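Local coordinates for putative NAD-dependent epimerase/dehydratase (Bacillus halodurans, PDB 3E8X), which binds NADP and is probably an epimerase or dehydratase of the short-chain dehydrogenase/reductase type, of unknown substrate, at residues G28-V33 with E55-E60; S39-K42 with E47-A50; I123-M128 with Q211-K216; D156-K159 with D164-I167; R197-K202 with V220-T225. All coordinates share one frame; numbering follows the deposited sequence. Where two conformers were deposited one is given.

Contact 1: residues G28-V33 with E55-E60. With NAP (NADP nicotinamide-adenine-dinucleotide phosphate), chain B.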
# COMPACT_ATOMS: atom_id res chain seq x y z
N GLY A 28 -8.78 -1.47 17.11
CA GLY A 28 -8.39 -2.88 17.24
C GLY A 28 -8.45 -3.34 18.68
O GLY A 28 -7.71 -4.26 19.04
N ALA A 29 -9.37 -2.76 19.46
CA ALA A 29 -9.35 -2.87 20.93
C ALA A 29 -9.68 -4.29 21.50
O ALA A 29 -9.38 -4.59 22.68
CB ALA A 29 -10.24 -1.77 21.60
N ASN A 30 -10.30 -5.13 20.67
CA ASN A 30 -10.58 -6.52 21.05
C ASN A 30 -9.43 -7.51 20.78
O ASN A 30 -9.55 -8.69 21.14
CB ASN A 30 -11.86 -7.03 20.38
CG ASN A 30 -12.48 -8.22 21.14
OD1 ASN A 30 -12.58 -8.20 22.37
ND2 ASN A 30 -12.89 -9.25 20.39
N GLY A 31 -8.34 -7.03 20.19
CA GLY A 31 -7.16 -7.84 19.94
C GLY A 31 -6.37 -8.11 21.23
O GLY A 31 -6.64 -7.53 22.26
N LYS A 32 -5.39 -9.01 21.13
CA LYS A 32 -4.69 -9.55 22.29
C LYS A 32 -3.80 -8.48 22.93
O LYS A 32 -3.93 -8.22 24.13
CB LYS A 32 -3.88 -10.79 21.90
CG LYS A 32 -4.72 -11.96 21.39
CD LYS A 32 -3.91 -12.93 20.48
CE LYS A 32 -4.78 -13.64 19.47
NZ LYS A 32 -4.13 -13.59 18.13
N VAL A 33 -2.96 -7.81 22.14
CA VAL A 33 -2.21 -6.65 22.62
C VAL A 33 -3.13 -5.53 23.17
O VAL A 33 -2.92 -5.05 24.28
CB VAL A 33 -1.25 -6.08 21.57
CG1 VAL A 33 -0.55 -4.78 22.09
CG2 VAL A 33 -0.19 -7.10 21.19
N GLU A 55 -21.16 -4.40 19.50
CA GLU A 55 -21.47 -3.86 20.81
C GLU A 55 -21.30 -4.89 21.95
O GLU A 55 -21.05 -4.52 23.09
CB GLU A 55 -22.92 -3.32 20.80
CG GLU A 55 -23.15 -2.06 21.63
CD GLU A 55 -24.51 -1.42 21.38
OE1 GLU A 55 -25.55 -2.11 21.52
OE2 GLU A 55 -24.54 -0.22 21.05
N GLU A 56 -21.45 -6.17 21.62
CA GLU A 56 -21.42 -7.23 22.63
C GLU A 56 -20.00 -7.45 23.18
O GLU A 56 -19.83 -8.03 24.25
CB GLU A 56 -22.04 -8.53 22.06
CG GLU A 56 -23.57 -8.48 21.86
CD GLU A 56 -24.17 -9.80 21.36
OE1 GLU A 56 -23.58 -10.87 21.63
OE2 GLU A 56 -25.24 -9.77 20.71
N GLN A 57 -18.99 -6.94 22.47
CA GLN A 57 -17.60 -7.04 22.93
C GLN A 57 -17.28 -5.99 24.01
O GLN A 57 -16.33 -6.14 24.77
CB GLN A 57 -16.63 -6.87 21.77
CG GLN A 57 -16.47 -8.10 20.88
CD GLN A 57 -15.60 -7.77 19.66
OE1 GLN A 57 -15.04 -6.65 19.54
NE2 GLN A 57 -15.48 -8.73 18.75
N GLY A 58 -18.13 -4.97 24.10
CA GLY A 58 -17.93 -3.86 25.03
C GLY A 58 -17.90 -4.11 26.55
O GLY A 58 -17.01 -3.62 27.23
N PRO A 59 -18.91 -4.82 27.09
CA PRO A 59 -18.89 -5.08 28.53
C PRO A 59 -17.59 -5.67 29.07
O PRO A 59 -17.11 -5.19 30.10
CB PRO A 59 -20.10 -6.01 28.73
CG PRO A 59 -21.02 -5.65 27.60
CD PRO A 59 -20.12 -5.34 26.45
N GLU A 60 -16.99 -6.65 28.39
CA GLU A 60 -15.73 -7.23 28.89
C GLU A 60 -14.54 -6.30 28.71
O GLU A 60 -13.58 -6.34 29.50
CB GLU A 60 -15.46 -8.61 28.29
CG GLU A 60 -16.39 -9.69 28.87
CD GLU A 60 -15.97 -11.11 28.51
OE1 GLU A 60 -14.83 -11.36 28.03
OE2 GLU A 60 -16.79 -11.98 28.73
PA NAP B . -5.09 -9.58 17.19
O1A NAP B . -5.39 -10.28 15.86
O2A NAP B . -5.33 -10.31 18.49
O5B NAP B . -5.87 -8.16 17.13
C5B NAP B . -6.47 -7.62 15.94
C4B NAP B . -7.79 -6.90 16.20
O4B NAP B . -8.14 -6.21 14.99
C3B NAP B . -8.99 -7.80 16.56
O3B NAP B . -9.61 -7.50 17.83
C2B NAP B . -10.01 -7.54 15.46
O2B NAP B . -11.40 -7.52 15.86
C1B NAP B . -9.56 -6.16 14.96
N9A NAP B . -10.16 -5.89 13.63
C8A NAP B . -10.13 -6.69 12.56
N7A NAP B . -10.82 -6.11 11.56
C5A NAP B . -11.28 -4.93 12.02
C6A NAP B . -12.05 -3.90 11.47
N6A NAP B . -12.48 -3.99 10.19
N1A NAP B . -12.39 -2.82 12.21
C2A NAP B . -11.97 -2.73 13.47
N3A NAP B . -11.23 -3.71 14.05
C4A NAP B . -10.87 -4.81 13.34
O3 NAP B . -3.52 -9.13 17.15
PN NAP B . -2.49 -8.92 18.40
O1N NAP B . -1.87 -10.27 18.67
O2N NAP B . -3.22 -8.06 19.41
O5D NAP B . -1.25 -8.13 17.77
C5D NAP B . -1.32 -6.73 17.52
C4D NAP B . -0.62 -6.47 16.20
O4D NAP B . 0.77 -6.82 16.26
C3D NAP B . -1.21 -7.31 15.08
O3D NAP B . -2.36 -6.64 14.55
C2D NAP B . -0.03 -7.55 14.13
O2D NAP B . -0.10 -6.77 12.96
C1D NAP B . 1.23 -7.13 14.94
N1N NAP B . 2.34 -8.13 14.99
C2N NAP B . 2.12 -9.45 15.19
C3N NAP B . 3.21 -10.35 15.25
C7N NAP B . 3.03 -11.83 15.52
O7N NAP B . 4.01 -12.50 15.89
N7N NAP B . 1.80 -12.36 15.40
C4N NAP B . 4.51 -9.87 15.09
C5N NAP B . 4.70 -8.51 14.89
C6N NAP B . 3.60 -7.67 14.85
P2B NAP B . -12.27 -8.82 16.34
O1X NAP B . -12.04 -8.94 17.83
O2X NAP B . -13.71 -8.44 16.01
O3X NAP B . -11.66 -9.97 15.57
O HOH W 1 -14.58 -8.35 24.56
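Asn-30 and Gln-57 lay their side-chain amides over each other, stacked with planes 24° apart, beside the 2'-phosphate of NADP. Along Asn-30, CB lies between NADP O1X (3.2 Å) and Gln-57 OE1 (3.3 Å), and CG meets the same Gln-57 oxygen at 3.4 Å. Asn-30 OD1 accepts a hydrogen bond from water 1 (3.0 Å), which also donates to Gln-57 O; Asn-30 OD1 is also hydrogen-bonded to Arg-35 NH2. Asn-30 ND2 gives a hydrogen bond of 2.7 Å to phosphate oxygen O1X. Residues 28-31 form the glycine-rich turn of a Rossmann fold that leads into helix 32-43, a beta turn closing at Gly-31, where any CB would strike cofactor O5B. Just beyond it, the first backbone N-H groups of the helix, Lys-32 N and Val-33 N, bind the diphosphate. Gln-57, extended beyond CG, points NE2 almost straight at O2X (3.3 Å, 174°). The two amides thus each donate to a different oxygen of one phosphate; Arg-53 also bonds the cofactor.

Contact 2: residues S39-K42 with E47-A50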
# COMPACT_ATOMS: atom_id res chain seq x y z
N SER A 39 -5.87 -1.90 30.02
CA SER A 39 -5.47 -1.89 31.41
C SER A 39 -4.22 -1.05 31.68
O SER A 39 -4.16 -0.30 32.62
CB SER A 39 -5.28 -3.34 31.89
OG SER A 39 -4.87 -3.36 33.24
N GLU A 40 -3.23 -1.17 30.81
CA GLU A 40 -2.01 -0.39 30.99
C GLU A 40 -2.27 1.11 30.92
O GLU A 40 -1.75 1.84 31.73
CB GLU A 40 -0.97 -0.82 29.99
CG GLU A 40 -0.54 -2.29 30.16
CD GLU A 40 0.13 -2.60 31.49
OE1 GLU A 40 0.61 -1.69 32.22
OE2 GLU A 40 0.19 -3.80 31.80
N LEU A 41 -3.13 1.54 29.99
CA LEU A 41 -3.47 2.94 29.82
C LEU A 41 -4.26 3.46 31.03
O LEU A 41 -3.99 4.53 31.57
CB LEU A 41 -4.25 3.14 28.50
CG LEU A 41 -3.53 3.00 27.16
CD1 LEU A 41 -4.59 2.99 26.06
CD2 LEU A 41 -2.47 4.08 26.94
N LYS A 42 -5.22 2.67 31.47
CA LYS A 42 -6.00 3.02 32.63
C LYS A 42 -5.10 3.26 33.85
O LYS A 42 -5.24 4.25 34.60
CB LYS A 42 -6.99 1.89 32.92
CG LYS A 42 -7.60 2.01 34.26
CD LYS A 42 -8.70 1.04 34.51
CE LYS A 42 -9.36 1.37 35.83
NZ LYS A 42 -10.54 0.54 36.06
N GLU A 47 -7.66 7.65 29.78
CA GLU A 47 -9.00 7.16 29.53
C GLU A 47 -8.98 6.39 28.21
O GLU A 47 -9.02 6.97 27.16
CB GLU A 47 -10.00 8.31 29.51
CG GLU A 47 -9.96 9.09 30.79
CD GLU A 47 -11.25 9.84 31.08
OE1 GLU A 47 -11.99 10.21 30.13
OE2 GLU A 47 -11.51 10.07 32.27
N PRO A 48 -8.92 5.03 28.30
CA PRO A 48 -8.96 4.23 27.09
C PRO A 48 -10.38 4.09 26.53
O PRO A 48 -11.34 3.75 27.25
CB PRO A 48 -8.38 2.87 27.52
CG PRO A 48 -7.96 3.01 28.92
CD PRO A 48 -8.77 4.15 29.47
N VAL A 49 -10.50 4.40 25.23
CA VAL A 49 -11.74 4.32 24.49
C VAL A 49 -11.53 3.16 23.55
O VAL A 49 -10.68 3.21 22.68
CB VAL A 49 -12.08 5.66 23.74
CG1 VAL A 49 -13.38 5.50 22.88
CG2 VAL A 49 -12.19 6.86 24.76
N ALA A 50 -12.31 2.09 23.75
CA ALA A 50 -12.16 0.89 22.93
C ALA A 50 -13.06 0.96 21.72
O ALA A 50 -14.28 1.16 21.85
CB ALA A 50 -12.49 -0.37 23.77
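Helix residues Leu-41 and Lys-42 run past the start of strand 47-52, with the CA atoms of Leu-41 and Pro-48 at 6.3 Å and those of Lys-42 and Glu-47 at 6.0 Å. The closest touch is apolar: Leu-41 CB sits 3.7 Å from Pro-48 CG, the outer corner of the ring. The two side chains slide past each other in opposite directions, and Leu-41 CD1 reaches back to Pro-48 CB at 4.1 Å. Leu-41 CG lies beside its backbone N (chi1 -71°), which carries the methyls on past the proline toward Val-24 and Val-26 of the adjacent strand. The same Pro-48 CG rests 3.8 Å from Lys-42 N, so the ring presses on the helix backbone as well as on a side chain. Lys-42 itself stretches its chain away from the strand to the surface. Leu-38, one turn earlier, touches Pro-48 too. This is the apolar helix-on-sheet packing of a beta-alpha-beta crossover, here the first of the Rossmann fold: strand 23-27, helix 32-43, strand 47-52.

Contact 3: residues I123-M128 with Q211-K216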
# COMPACT_ATOMS: atom_id res chain seq x y z
N ILE A 123 -6.15 15.60 15.77
CA ILE A 123 -5.63 14.76 16.84
C ILE A 123 -4.15 14.55 16.55
O ILE A 123 -3.79 13.94 15.56
CB ILE A 123 -6.37 13.41 16.89
CG1 ILE A 123 -7.87 13.62 17.13
CG2 ILE A 123 -5.80 12.50 18.00
CD1 ILE A 123 -8.71 12.37 16.84
N LYS A 124 -3.28 15.08 17.38
CA LYS A 124 -1.84 15.13 17.05
C LYS A 124 -1.10 13.81 17.33
O LYS A 124 -0.22 13.42 16.58
CB LYS A 124 -1.15 16.31 17.80
CG LYS A 124 -1.66 17.69 17.38
CD LYS A 124 -0.82 18.37 16.23
CE LYS A 124 -0.42 17.49 14.96
NZ LYS A 124 1.07 17.68 14.67
N ARG A 125 -1.48 13.14 18.39
CA ARG A 125 -0.72 12.00 18.90
C ARG A 125 -1.19 10.67 18.32
O ARG A 125 -2.35 10.31 18.43
CB ARG A 125 -0.75 12.02 20.43
CG ARG A 125 0.19 11.02 21.09
CD ARG A 125 1.66 11.25 20.73
NE ARG A 125 2.62 10.49 21.55
CZ ARG A 125 3.70 9.89 21.06
NH1 ARG A 125 3.98 9.95 19.78
NH2 ARG A 125 4.51 9.22 21.85
N PHE A 126 -0.27 9.97 17.67
CA PHE A 126 -0.56 8.73 16.98
C PHE A 126 0.53 7.69 17.26
O PHE A 126 1.72 7.91 16.97
CB PHE A 126 -0.71 9.00 15.49
CG PHE A 126 -1.41 7.90 14.72
CD1 PHE A 126 -2.68 8.10 14.21
CD2 PHE A 126 -0.78 6.68 14.48
CE1 PHE A 126 -3.32 7.11 13.50
CE2 PHE A 126 -1.42 5.66 13.77
CZ PHE A 126 -2.70 5.88 13.28
N ILE A 127 0.13 6.55 17.82
CA ILE A 127 1.03 5.41 18.03
C ILE A 127 0.63 4.25 17.09
O ILE A 127 -0.49 3.73 17.14
CB ILE A 127 1.00 4.91 19.52
CG1 ILE A 127 0.88 6.12 20.51
CG2 ILE A 127 2.18 3.90 19.81
CD1 ILE A 127 1.98 7.10 20.44
N MSE A 128 1.56 3.87 16.21
CA MSE A 128 1.43 2.75 15.34
C MSE A 128 2.06 1.50 15.96
O MSE A 128 3.21 1.50 16.40
CB MSE A 128 2.11 3.06 14.03
CG MSE A 128 2.27 1.88 13.13
SE MSE A 128 0.50 1.43 12.46
CE MSE A 128 0.17 2.80 11.18
N GLN A 211 6.58 13.25 25.03
CA GLN A 211 6.87 14.17 23.92
C GLN A 211 8.22 13.81 23.25
O GLN A 211 8.37 13.91 22.06
CB GLN A 211 6.81 15.64 24.42
CG GLN A 211 7.31 16.75 23.46
CD GLN A 211 7.11 18.21 24.00
OE1 GLN A 211 7.89 18.72 24.82
NE2 GLN A 211 6.05 18.86 23.52
N HIS A 212 9.20 13.37 24.04
CA HIS A 212 10.50 13.06 23.52
C HIS A 212 10.47 11.81 22.64
O HIS A 212 11.47 11.49 22.01
CB HIS A 212 11.55 12.94 24.63
CG HIS A 212 11.52 11.63 25.40
ND1 HIS A 212 10.77 11.45 26.53
CD2 HIS A 212 12.22 10.48 25.22
CE1 HIS A 212 10.92 10.21 26.97
NE2 HIS A 212 11.81 9.60 26.20
N THR A 213 9.34 11.11 22.59
CA THR A 213 9.27 9.89 21.75
C THR A 213 8.65 10.21 20.39
O THR A 213 8.62 9.34 19.50
CB THR A 213 8.55 8.71 22.44
OG1 THR A 213 7.16 8.99 22.59
CG2 THR A 213 9.23 8.33 23.82
N ILE A 214 8.19 11.45 20.22
CA ILE A 214 7.61 11.91 18.94
C ILE A 214 8.63 11.83 17.81
O ILE A 214 9.80 12.24 17.98
CB ILE A 214 7.00 13.32 19.05
CG1 ILE A 214 5.76 13.30 19.95
CG2 ILE A 214 6.70 13.91 17.64
CD1 ILE A 214 5.34 14.73 20.46
N GLY A 215 8.19 11.27 16.66
CA GLY A 215 9.05 11.06 15.49
C GLY A 215 9.96 9.85 15.53
O GLY A 215 10.77 9.63 14.63
N LYS A 216 9.81 9.04 16.56
CA LYS A 216 10.63 7.84 16.78
C LYS A 216 10.03 6.59 16.19
O LYS A 216 8.85 6.30 16.38
CB LYS A 216 10.82 7.58 18.28
CG LYS A 216 11.48 8.71 19.01
CD LYS A 216 12.95 8.79 18.79
CE LYS A 216 13.48 10.04 19.52
NZ LYS A 216 14.91 9.83 19.87
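Arg-125 sends its guanidinium from the first residue of strand 125-129 to Thr-213 and Ile-214, and this buried group is the tight part of the contact. Ile-127 CD1 lies over the centre of one face, 3.3 Å above the plane; on the opposite face Ile-214 CG1 sits toward the rim, 3.8 Å from Arg-125 NH1. At the edge, Arg-125 NH2 reaches Thr-213 OG1 at 2.8 Å, but the angle of 116° makes this bond weak. The stronger partners lie elsewhere: NH1 bonds to Thr-166 OG1 and Asp-164 O, NE to Val-208 O, NH2 also to Leu-207 O. A ring of neutral oxygens is thus likely to stabilise the buried charge, and it fixes the rotation of the group, which a bend at chi2 (60°) brings into place. Thr-213 OG1 is bonded to Gln-210 O. The outer side is looser: Ile-214 is partly exposed, and the turn runs out through Gly-215 into solvent. The contact ties the N-terminal end of strand 125-129 to the connection between helix 197-207 and strand 216-223, with Thr-166 of strand 164-174 bonded to both Arg-125 and Thr-213 O.

Contact 4: residues D156-K159 with D164-I167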
# COMPACT_ATOMS: atom_id res chain seq x y z
N ASP A 156 5.04 4.12 6.40
CA ASP A 156 5.48 5.23 5.54
C ASP A 156 4.44 6.33 5.38
O ASP A 156 4.78 7.50 5.35
CB ASP A 156 5.93 4.70 4.18
CG ASP A 156 7.25 3.94 4.24
OD1 ASP A 156 7.96 3.97 5.29
OD2 ASP A 156 7.55 3.27 3.25
N GLU A 157 3.18 5.96 5.30
CA GLU A 157 2.09 6.92 5.30
C GLU A 157 2.10 7.80 6.58
O GLU A 157 1.96 9.02 6.53
CB GLU A 157 0.75 6.19 5.14
CG GLU A 157 -0.44 7.12 5.00
CD GLU A 157 -0.68 7.62 3.57
OE1 GLU A 157 -0.00 7.21 2.58
OE2 GLU A 157 -1.65 8.40 3.44
N LEU A 158 2.28 7.17 7.73
CA LEU A 158 2.41 7.87 9.01
C LEU A 158 3.62 8.79 9.05
O LEU A 158 3.51 9.95 9.49
CB LEU A 158 2.49 6.87 10.18
CG LEU A 158 2.37 7.42 11.62
CD1 LEU A 158 1.19 8.37 11.76
CD2 LEU A 158 2.34 6.22 12.67
N LYS A 159 4.75 8.29 8.55
CA LYS A 159 5.96 9.08 8.50
C LYS A 159 5.85 10.31 7.59
O LYS A 159 6.53 11.28 7.83
CB LYS A 159 7.19 8.24 8.06
CG LYS A 159 7.66 7.20 9.03
CD LYS A 159 8.82 6.36 8.40
CE LYS A 159 9.42 5.36 9.37
NZ LYS A 159 10.77 4.81 8.92
N ASP A 164 2.16 13.71 15.37
CA ASP A 164 3.20 13.51 16.37
C ASP A 164 3.23 12.01 16.65
O ASP A 164 2.61 11.53 17.59
CB ASP A 164 2.87 14.28 17.63
CG ASP A 164 3.10 15.76 17.52
OD1 ASP A 164 3.79 16.22 16.58
OD2 ASP A 164 2.57 16.46 18.40
N TYR A 165 3.96 11.29 15.82
CA TYR A 165 3.84 9.85 15.77
C TYR A 165 4.92 9.17 16.58
O TYR A 165 5.97 9.74 16.82
CB TYR A 165 3.83 9.31 14.32
CG TYR A 165 5.14 9.45 13.56
CD1 TYR A 165 6.15 8.50 13.68
CD2 TYR A 165 5.36 10.53 12.69
CE1 TYR A 165 7.35 8.62 13.00
CE2 TYR A 165 6.60 10.66 11.99
CZ TYR A 165 7.56 9.69 12.14
OH TYR A 165 8.77 9.80 11.49
N THR A 166 4.65 7.92 16.96
CA THR A 166 5.70 6.96 17.36
C THR A 166 5.27 5.64 16.75
O THR A 166 4.10 5.25 16.86
CB THR A 166 5.80 6.80 18.91
OG1 THR A 166 6.02 8.08 19.52
CG2 THR A 166 6.95 5.84 19.26
N ILE A 167 6.23 4.98 16.11
CA ILE A 167 6.09 3.64 15.52
C ILE A 167 6.92 2.61 16.32
O ILE A 167 8.16 2.70 16.46
CB ILE A 167 6.52 3.55 14.01
CG1 ILE A 167 5.72 4.55 13.12
CG2 ILE A 167 6.35 2.14 13.47
CD1 ILE A 167 6.41 4.92 11.78
O HOH W 2 8.70 11.54 9.46
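Within the beta-alpha-beta unit formed by strand 125-129, helix 145-160 and strand 164-174, Leu-158 and Lys-159 of the helix meet Tyr-165 and Ile-167 of the following parallel strand. Leu-158 CG packs 3.6 Å from Tyr-165 CB, and Leu-158 CD2 lies 3.8 Å from Ile-167 CG1. Tyr-165 CG stands between its own backbone N and carbonyl carbon (chi1 68°), which swings the ring over toward the helix backbone near Leu-158 O and Lys-159 CA. Lys-159 CG is wedged by two partners, Tyr-165 OH at 3.7 Å and Ile-167 CD1 at 3.8 Å, before the extended chain leads out to solvent. Water 2 sits in the ring plane, 2.7 Å from Tyr-165 OH, and donates to Lys-159 O. With a phenylalanine in place of Tyr-165, that water would probably lose its link to the strand, and the bridge from Lys-159 O would be broken. Tyr-165 and Ile-167 turn toward the helix and Thr-166 away, the alternation by which a Rossmann-fold strand presents one face to its crossover helix.

Contact 5: residues R197-K202 with V220-T225. With NAP (NADP nicotinamide-adenine-dinucleotide phosphate), chain B.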
# COMPACT_ATOMS: atom_id res chain seq x y z
N ARG A 197 3.08 -10.12 24.38
CA ARG A 197 2.06 -9.12 24.10
C ARG A 197 1.80 -8.16 25.29
O ARG A 197 1.44 -6.98 25.08
CB ARG A 197 0.78 -9.83 23.67
CG ARG A 197 0.86 -10.47 22.31
CD ARG A 197 -0.49 -11.08 21.90
NE ARG A 197 -0.50 -11.48 20.49
CZ ARG A 197 0.02 -12.60 20.03
NH1 ARG A 197 0.55 -13.50 20.85
NH2 ARG A 197 -0.02 -12.85 18.74
N HIS A 198 1.93 -8.67 26.52
CA HIS A 198 1.80 -7.86 27.73
C HIS A 198 2.82 -6.71 27.70
O HIS A 198 2.49 -5.58 27.98
CB HIS A 198 2.08 -8.66 29.01
CG HIS A 198 0.92 -9.44 29.52
ND1 HIS A 198 -0.19 -8.83 30.09
CD2 HIS A 198 0.70 -10.78 29.60
CE1 HIS A 198 -1.05 -9.77 30.46
NE2 HIS A 198 -0.53 -10.96 30.20
N ASP A 199 4.05 -7.04 27.35
CA ASP A 199 5.14 -6.11 27.38
C ASP A 199 5.04 -5.09 26.27
O ASP A 199 5.39 -3.94 26.49
CB ASP A 199 6.49 -6.85 27.39
CG ASP A 199 6.79 -7.55 28.72
OD1 ASP A 199 6.54 -6.93 29.79
OD2 ASP A 199 7.33 -8.71 28.67
N VAL A 200 4.55 -5.47 25.08
CA VAL A 200 4.26 -4.53 24.00
C VAL A 200 3.26 -3.51 24.51
O VAL A 200 3.43 -2.32 24.29
CB VAL A 200 3.68 -5.23 22.71
CG1 VAL A 200 3.28 -4.20 21.61
CG2 VAL A 200 4.68 -6.25 22.19
N ALA A 201 2.19 -3.98 25.18
CA ALA A 201 1.18 -3.09 25.69
C ALA A 201 1.80 -2.08 26.69
O ALA A 201 1.46 -0.91 26.68
CB ALA A 201 -0.01 -3.87 26.30
N LYS A 202 2.67 -2.59 27.57
CA LYS A 202 3.38 -1.79 28.56
C LYS A 202 4.25 -0.71 27.91
O LYS A 202 4.28 0.43 28.36
CB LYS A 202 4.24 -2.69 29.46
CG LYS A 202 3.50 -3.33 30.60
CD LYS A 202 4.39 -4.30 31.37
CE LYS A 202 3.59 -5.29 32.22
NZ LYS A 202 2.72 -4.61 33.20
N VAL A 220 11.42 -3.52 19.12
CA VAL A 220 11.39 -3.89 20.54
C VAL A 220 11.26 -5.39 20.74
O VAL A 220 10.38 -6.02 20.14
CB VAL A 220 10.35 -3.03 21.36
CG1 VAL A 220 8.89 -3.22 20.89
CG2 VAL A 220 10.57 -3.24 22.88
N LEU A 221 12.20 -5.96 21.52
CA LEU A 221 12.22 -7.36 21.93
C LEU A 221 12.18 -7.45 23.45
O LEU A 221 12.40 -6.45 24.14
CB LEU A 221 13.49 -8.06 21.39
CG LEU A 221 13.71 -7.99 19.85
CD1 LEU A 221 15.04 -8.60 19.42
CD2 LEU A 221 12.53 -8.61 19.09
N ASN A 222 11.88 -8.63 24.02
CA ASN A 222 12.16 -8.81 25.46
C ASN A 222 13.67 -8.83 25.61
O ASN A 222 14.38 -9.25 24.71
CB ASN A 222 11.53 -10.08 26.09
CG ASN A 222 10.05 -9.89 26.51
OD1 ASN A 222 9.20 -10.62 26.04
ND2 ASN A 222 9.75 -8.93 27.42
N GLY A 223 14.12 -8.38 26.76
CA GLY A 223 15.55 -8.20 27.05
C GLY A 223 15.74 -7.93 28.54
O GLY A 223 15.00 -8.49 29.37
N ASP A 224 16.65 -7.03 28.86
CA ASP A 224 17.09 -6.87 30.24
C ASP A 224 16.84 -5.51 30.88
O ASP A 224 17.09 -5.34 32.06
CB ASP A 224 18.56 -7.20 30.30
CG ASP A 224 18.82 -8.70 30.11
OD1 ASP A 224 17.95 -9.53 30.51
OD2 ASP A 224 19.88 -9.05 29.55
N THR A 225 16.36 -4.55 30.12
CA THR A 225 16.23 -3.21 30.61
C THR A 225 14.77 -2.95 30.97
O THR A 225 13.87 -3.18 30.16
CB THR A 225 16.68 -2.19 29.56
OG1 THR A 225 17.95 -2.57 29.03
CG2 THR A 225 16.74 -0.78 30.15
PA NAP B . -5.09 -9.58 17.19
O1A NAP B . -5.39 -10.28 15.86
O2A NAP B . -5.33 -10.31 18.49
O5B NAP B . -5.87 -8.16 17.13
C5B NAP B . -6.47 -7.62 15.94
C4B NAP B . -7.79 -6.90 16.20
O4B NAP B . -8.14 -6.21 14.99
C3B NAP B . -8.99 -7.80 16.56
O3B NAP B . -9.61 -7.50 17.83
C2B NAP B . -10.01 -7.54 15.46
O2B NAP B . -11.40 -7.52 15.86
C1B NAP B . -9.56 -6.16 14.96
N9A NAP B . -10.16 -5.89 13.63
C8A NAP B . -10.13 -6.69 12.56
N7A NAP B . -10.82 -6.11 11.56
C5A NAP B . -11.28 -4.93 12.02
C6A NAP B . -12.05 -3.90 11.47
N6A NAP B . -12.48 -3.99 10.19
N1A NAP B . -12.39 -2.82 12.21
C2A NAP B . -11.97 -2.73 13.47
N3A NAP B . -11.23 -3.71 14.05
C4A NAP B . -10.87 -4.81 13.34
O3 NAP B . -3.52 -9.13 17.15
PN NAP B . -2.49 -8.92 18.40
O1N NAP B . -1.87 -10.27 18.67
O2N NAP B . -3.22 -8.06 19.41
O5D NAP B . -1.25 -8.13 17.77
C5D NAP B . -1.32 -6.73 17.52
C4D NAP B . -0.62 -6.47 16.20
O4D NAP B . 0.77 -6.82 16.26
C3D NAP B . -1.21 -7.31 15.08
O3D NAP B . -2.36 -6.64 14.55
C2D NAP B . -0.03 -7.55 14.13
O2D NAP B . -0.10 -6.77 12.96
C1D NAP B . 1.23 -7.13 14.94
N1N NAP B . 2.34 -8.13 14.99
C2N NAP B . 2.12 -9.45 15.19
C3N NAP B . 3.21 -10.35 15.25
C7N NAP B . 3.03 -11.83 15.52
O7N NAP B . 4.01 -12.50 15.89
N7N NAP B . 1.80 -12.36 15.40
C4N NAP B . 4.51 -9.87 15.09
C5N NAP B . 4.70 -8.51 14.89
C6N NAP B . 3.60 -7.67 14.85
P2B NAP B . -12.27 -8.82 16.34
O1X NAP B . -12.04 -8.94 17.83
O2X NAP B . -13.71 -8.44 16.01
O3X NAP B . -11.66 -9.97 15.57
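Asp-199 OD2 is gripped by three donors: Asn-222 ND2 at 2.7 Å, Thr-196 OG1 and Thr-179 N. The bond from Asn-222 is nearly straight (165°) and stays close to the plane of its own amide, yet it comes down on the carboxylate from above, 52° out of the carboxylate plane. The carboxylate and amide planes are themselves 82° apart, and the side chains cross at about a right angle. Asp-199 OD1 takes Gly-180 N, so both carboxylate oxygens of this buried residue are occupied, an environment that would probably favour its charged form. Asp-199 belongs to the first turn of helix 197-207, and Asn-222 lies on strand 216-223, which runs parallel to strand 164-174 in the main sheet of the Rossmann-type fold. The amide of Asn-222 has other duties: ND2 also bonds Lys-181 O, and OD1 bonds Thr-196 N. Putting a leucine here would probably leave Asp-199 OD2, Lys-181 O and Thr-196 N each short of a mate and remove this polar link between helix and strand. On another side of the same helical turn, Arg-197, extended from CG to NE, presents the edge of its guanidinium to the cofactor. Its NE donates to NADP O1N at 2.6 Å, a diphosphate oxygen on the nicotinamide side. Arg-197 NH2 adds a weak bond of 3.2 Å to that O1N, while NH1 is held by Asn-175 OD1.

Overall arrangement
Along the chain, contact 2 is nested inside the loop closed by contact 1, and contact 4 inside that closed by contact 3; contacts 3 and 5 interleave. Contacts 2 and 4 each belong to a beta-alpha-beta unit of the same sheet, with centres 21 Å apart. Contacts 3 and 4 are close, 7 Å between centres, because strands 125-129 and 164-174 are neighbours. Contacts 1 and 2 share helix 32-43 and touch through Ala-29 and Ala-50. A salt bridge from Glu-40 to Lys-202 joins contacts 2 and 5, where helices 32-43 and 197-207 pack together. Contacts 1 and 5, 22 Å apart by centres, both reach NADP: the first residues of these two helices, Lys-32, Val-33 and Arg-197, bond its diphosphate.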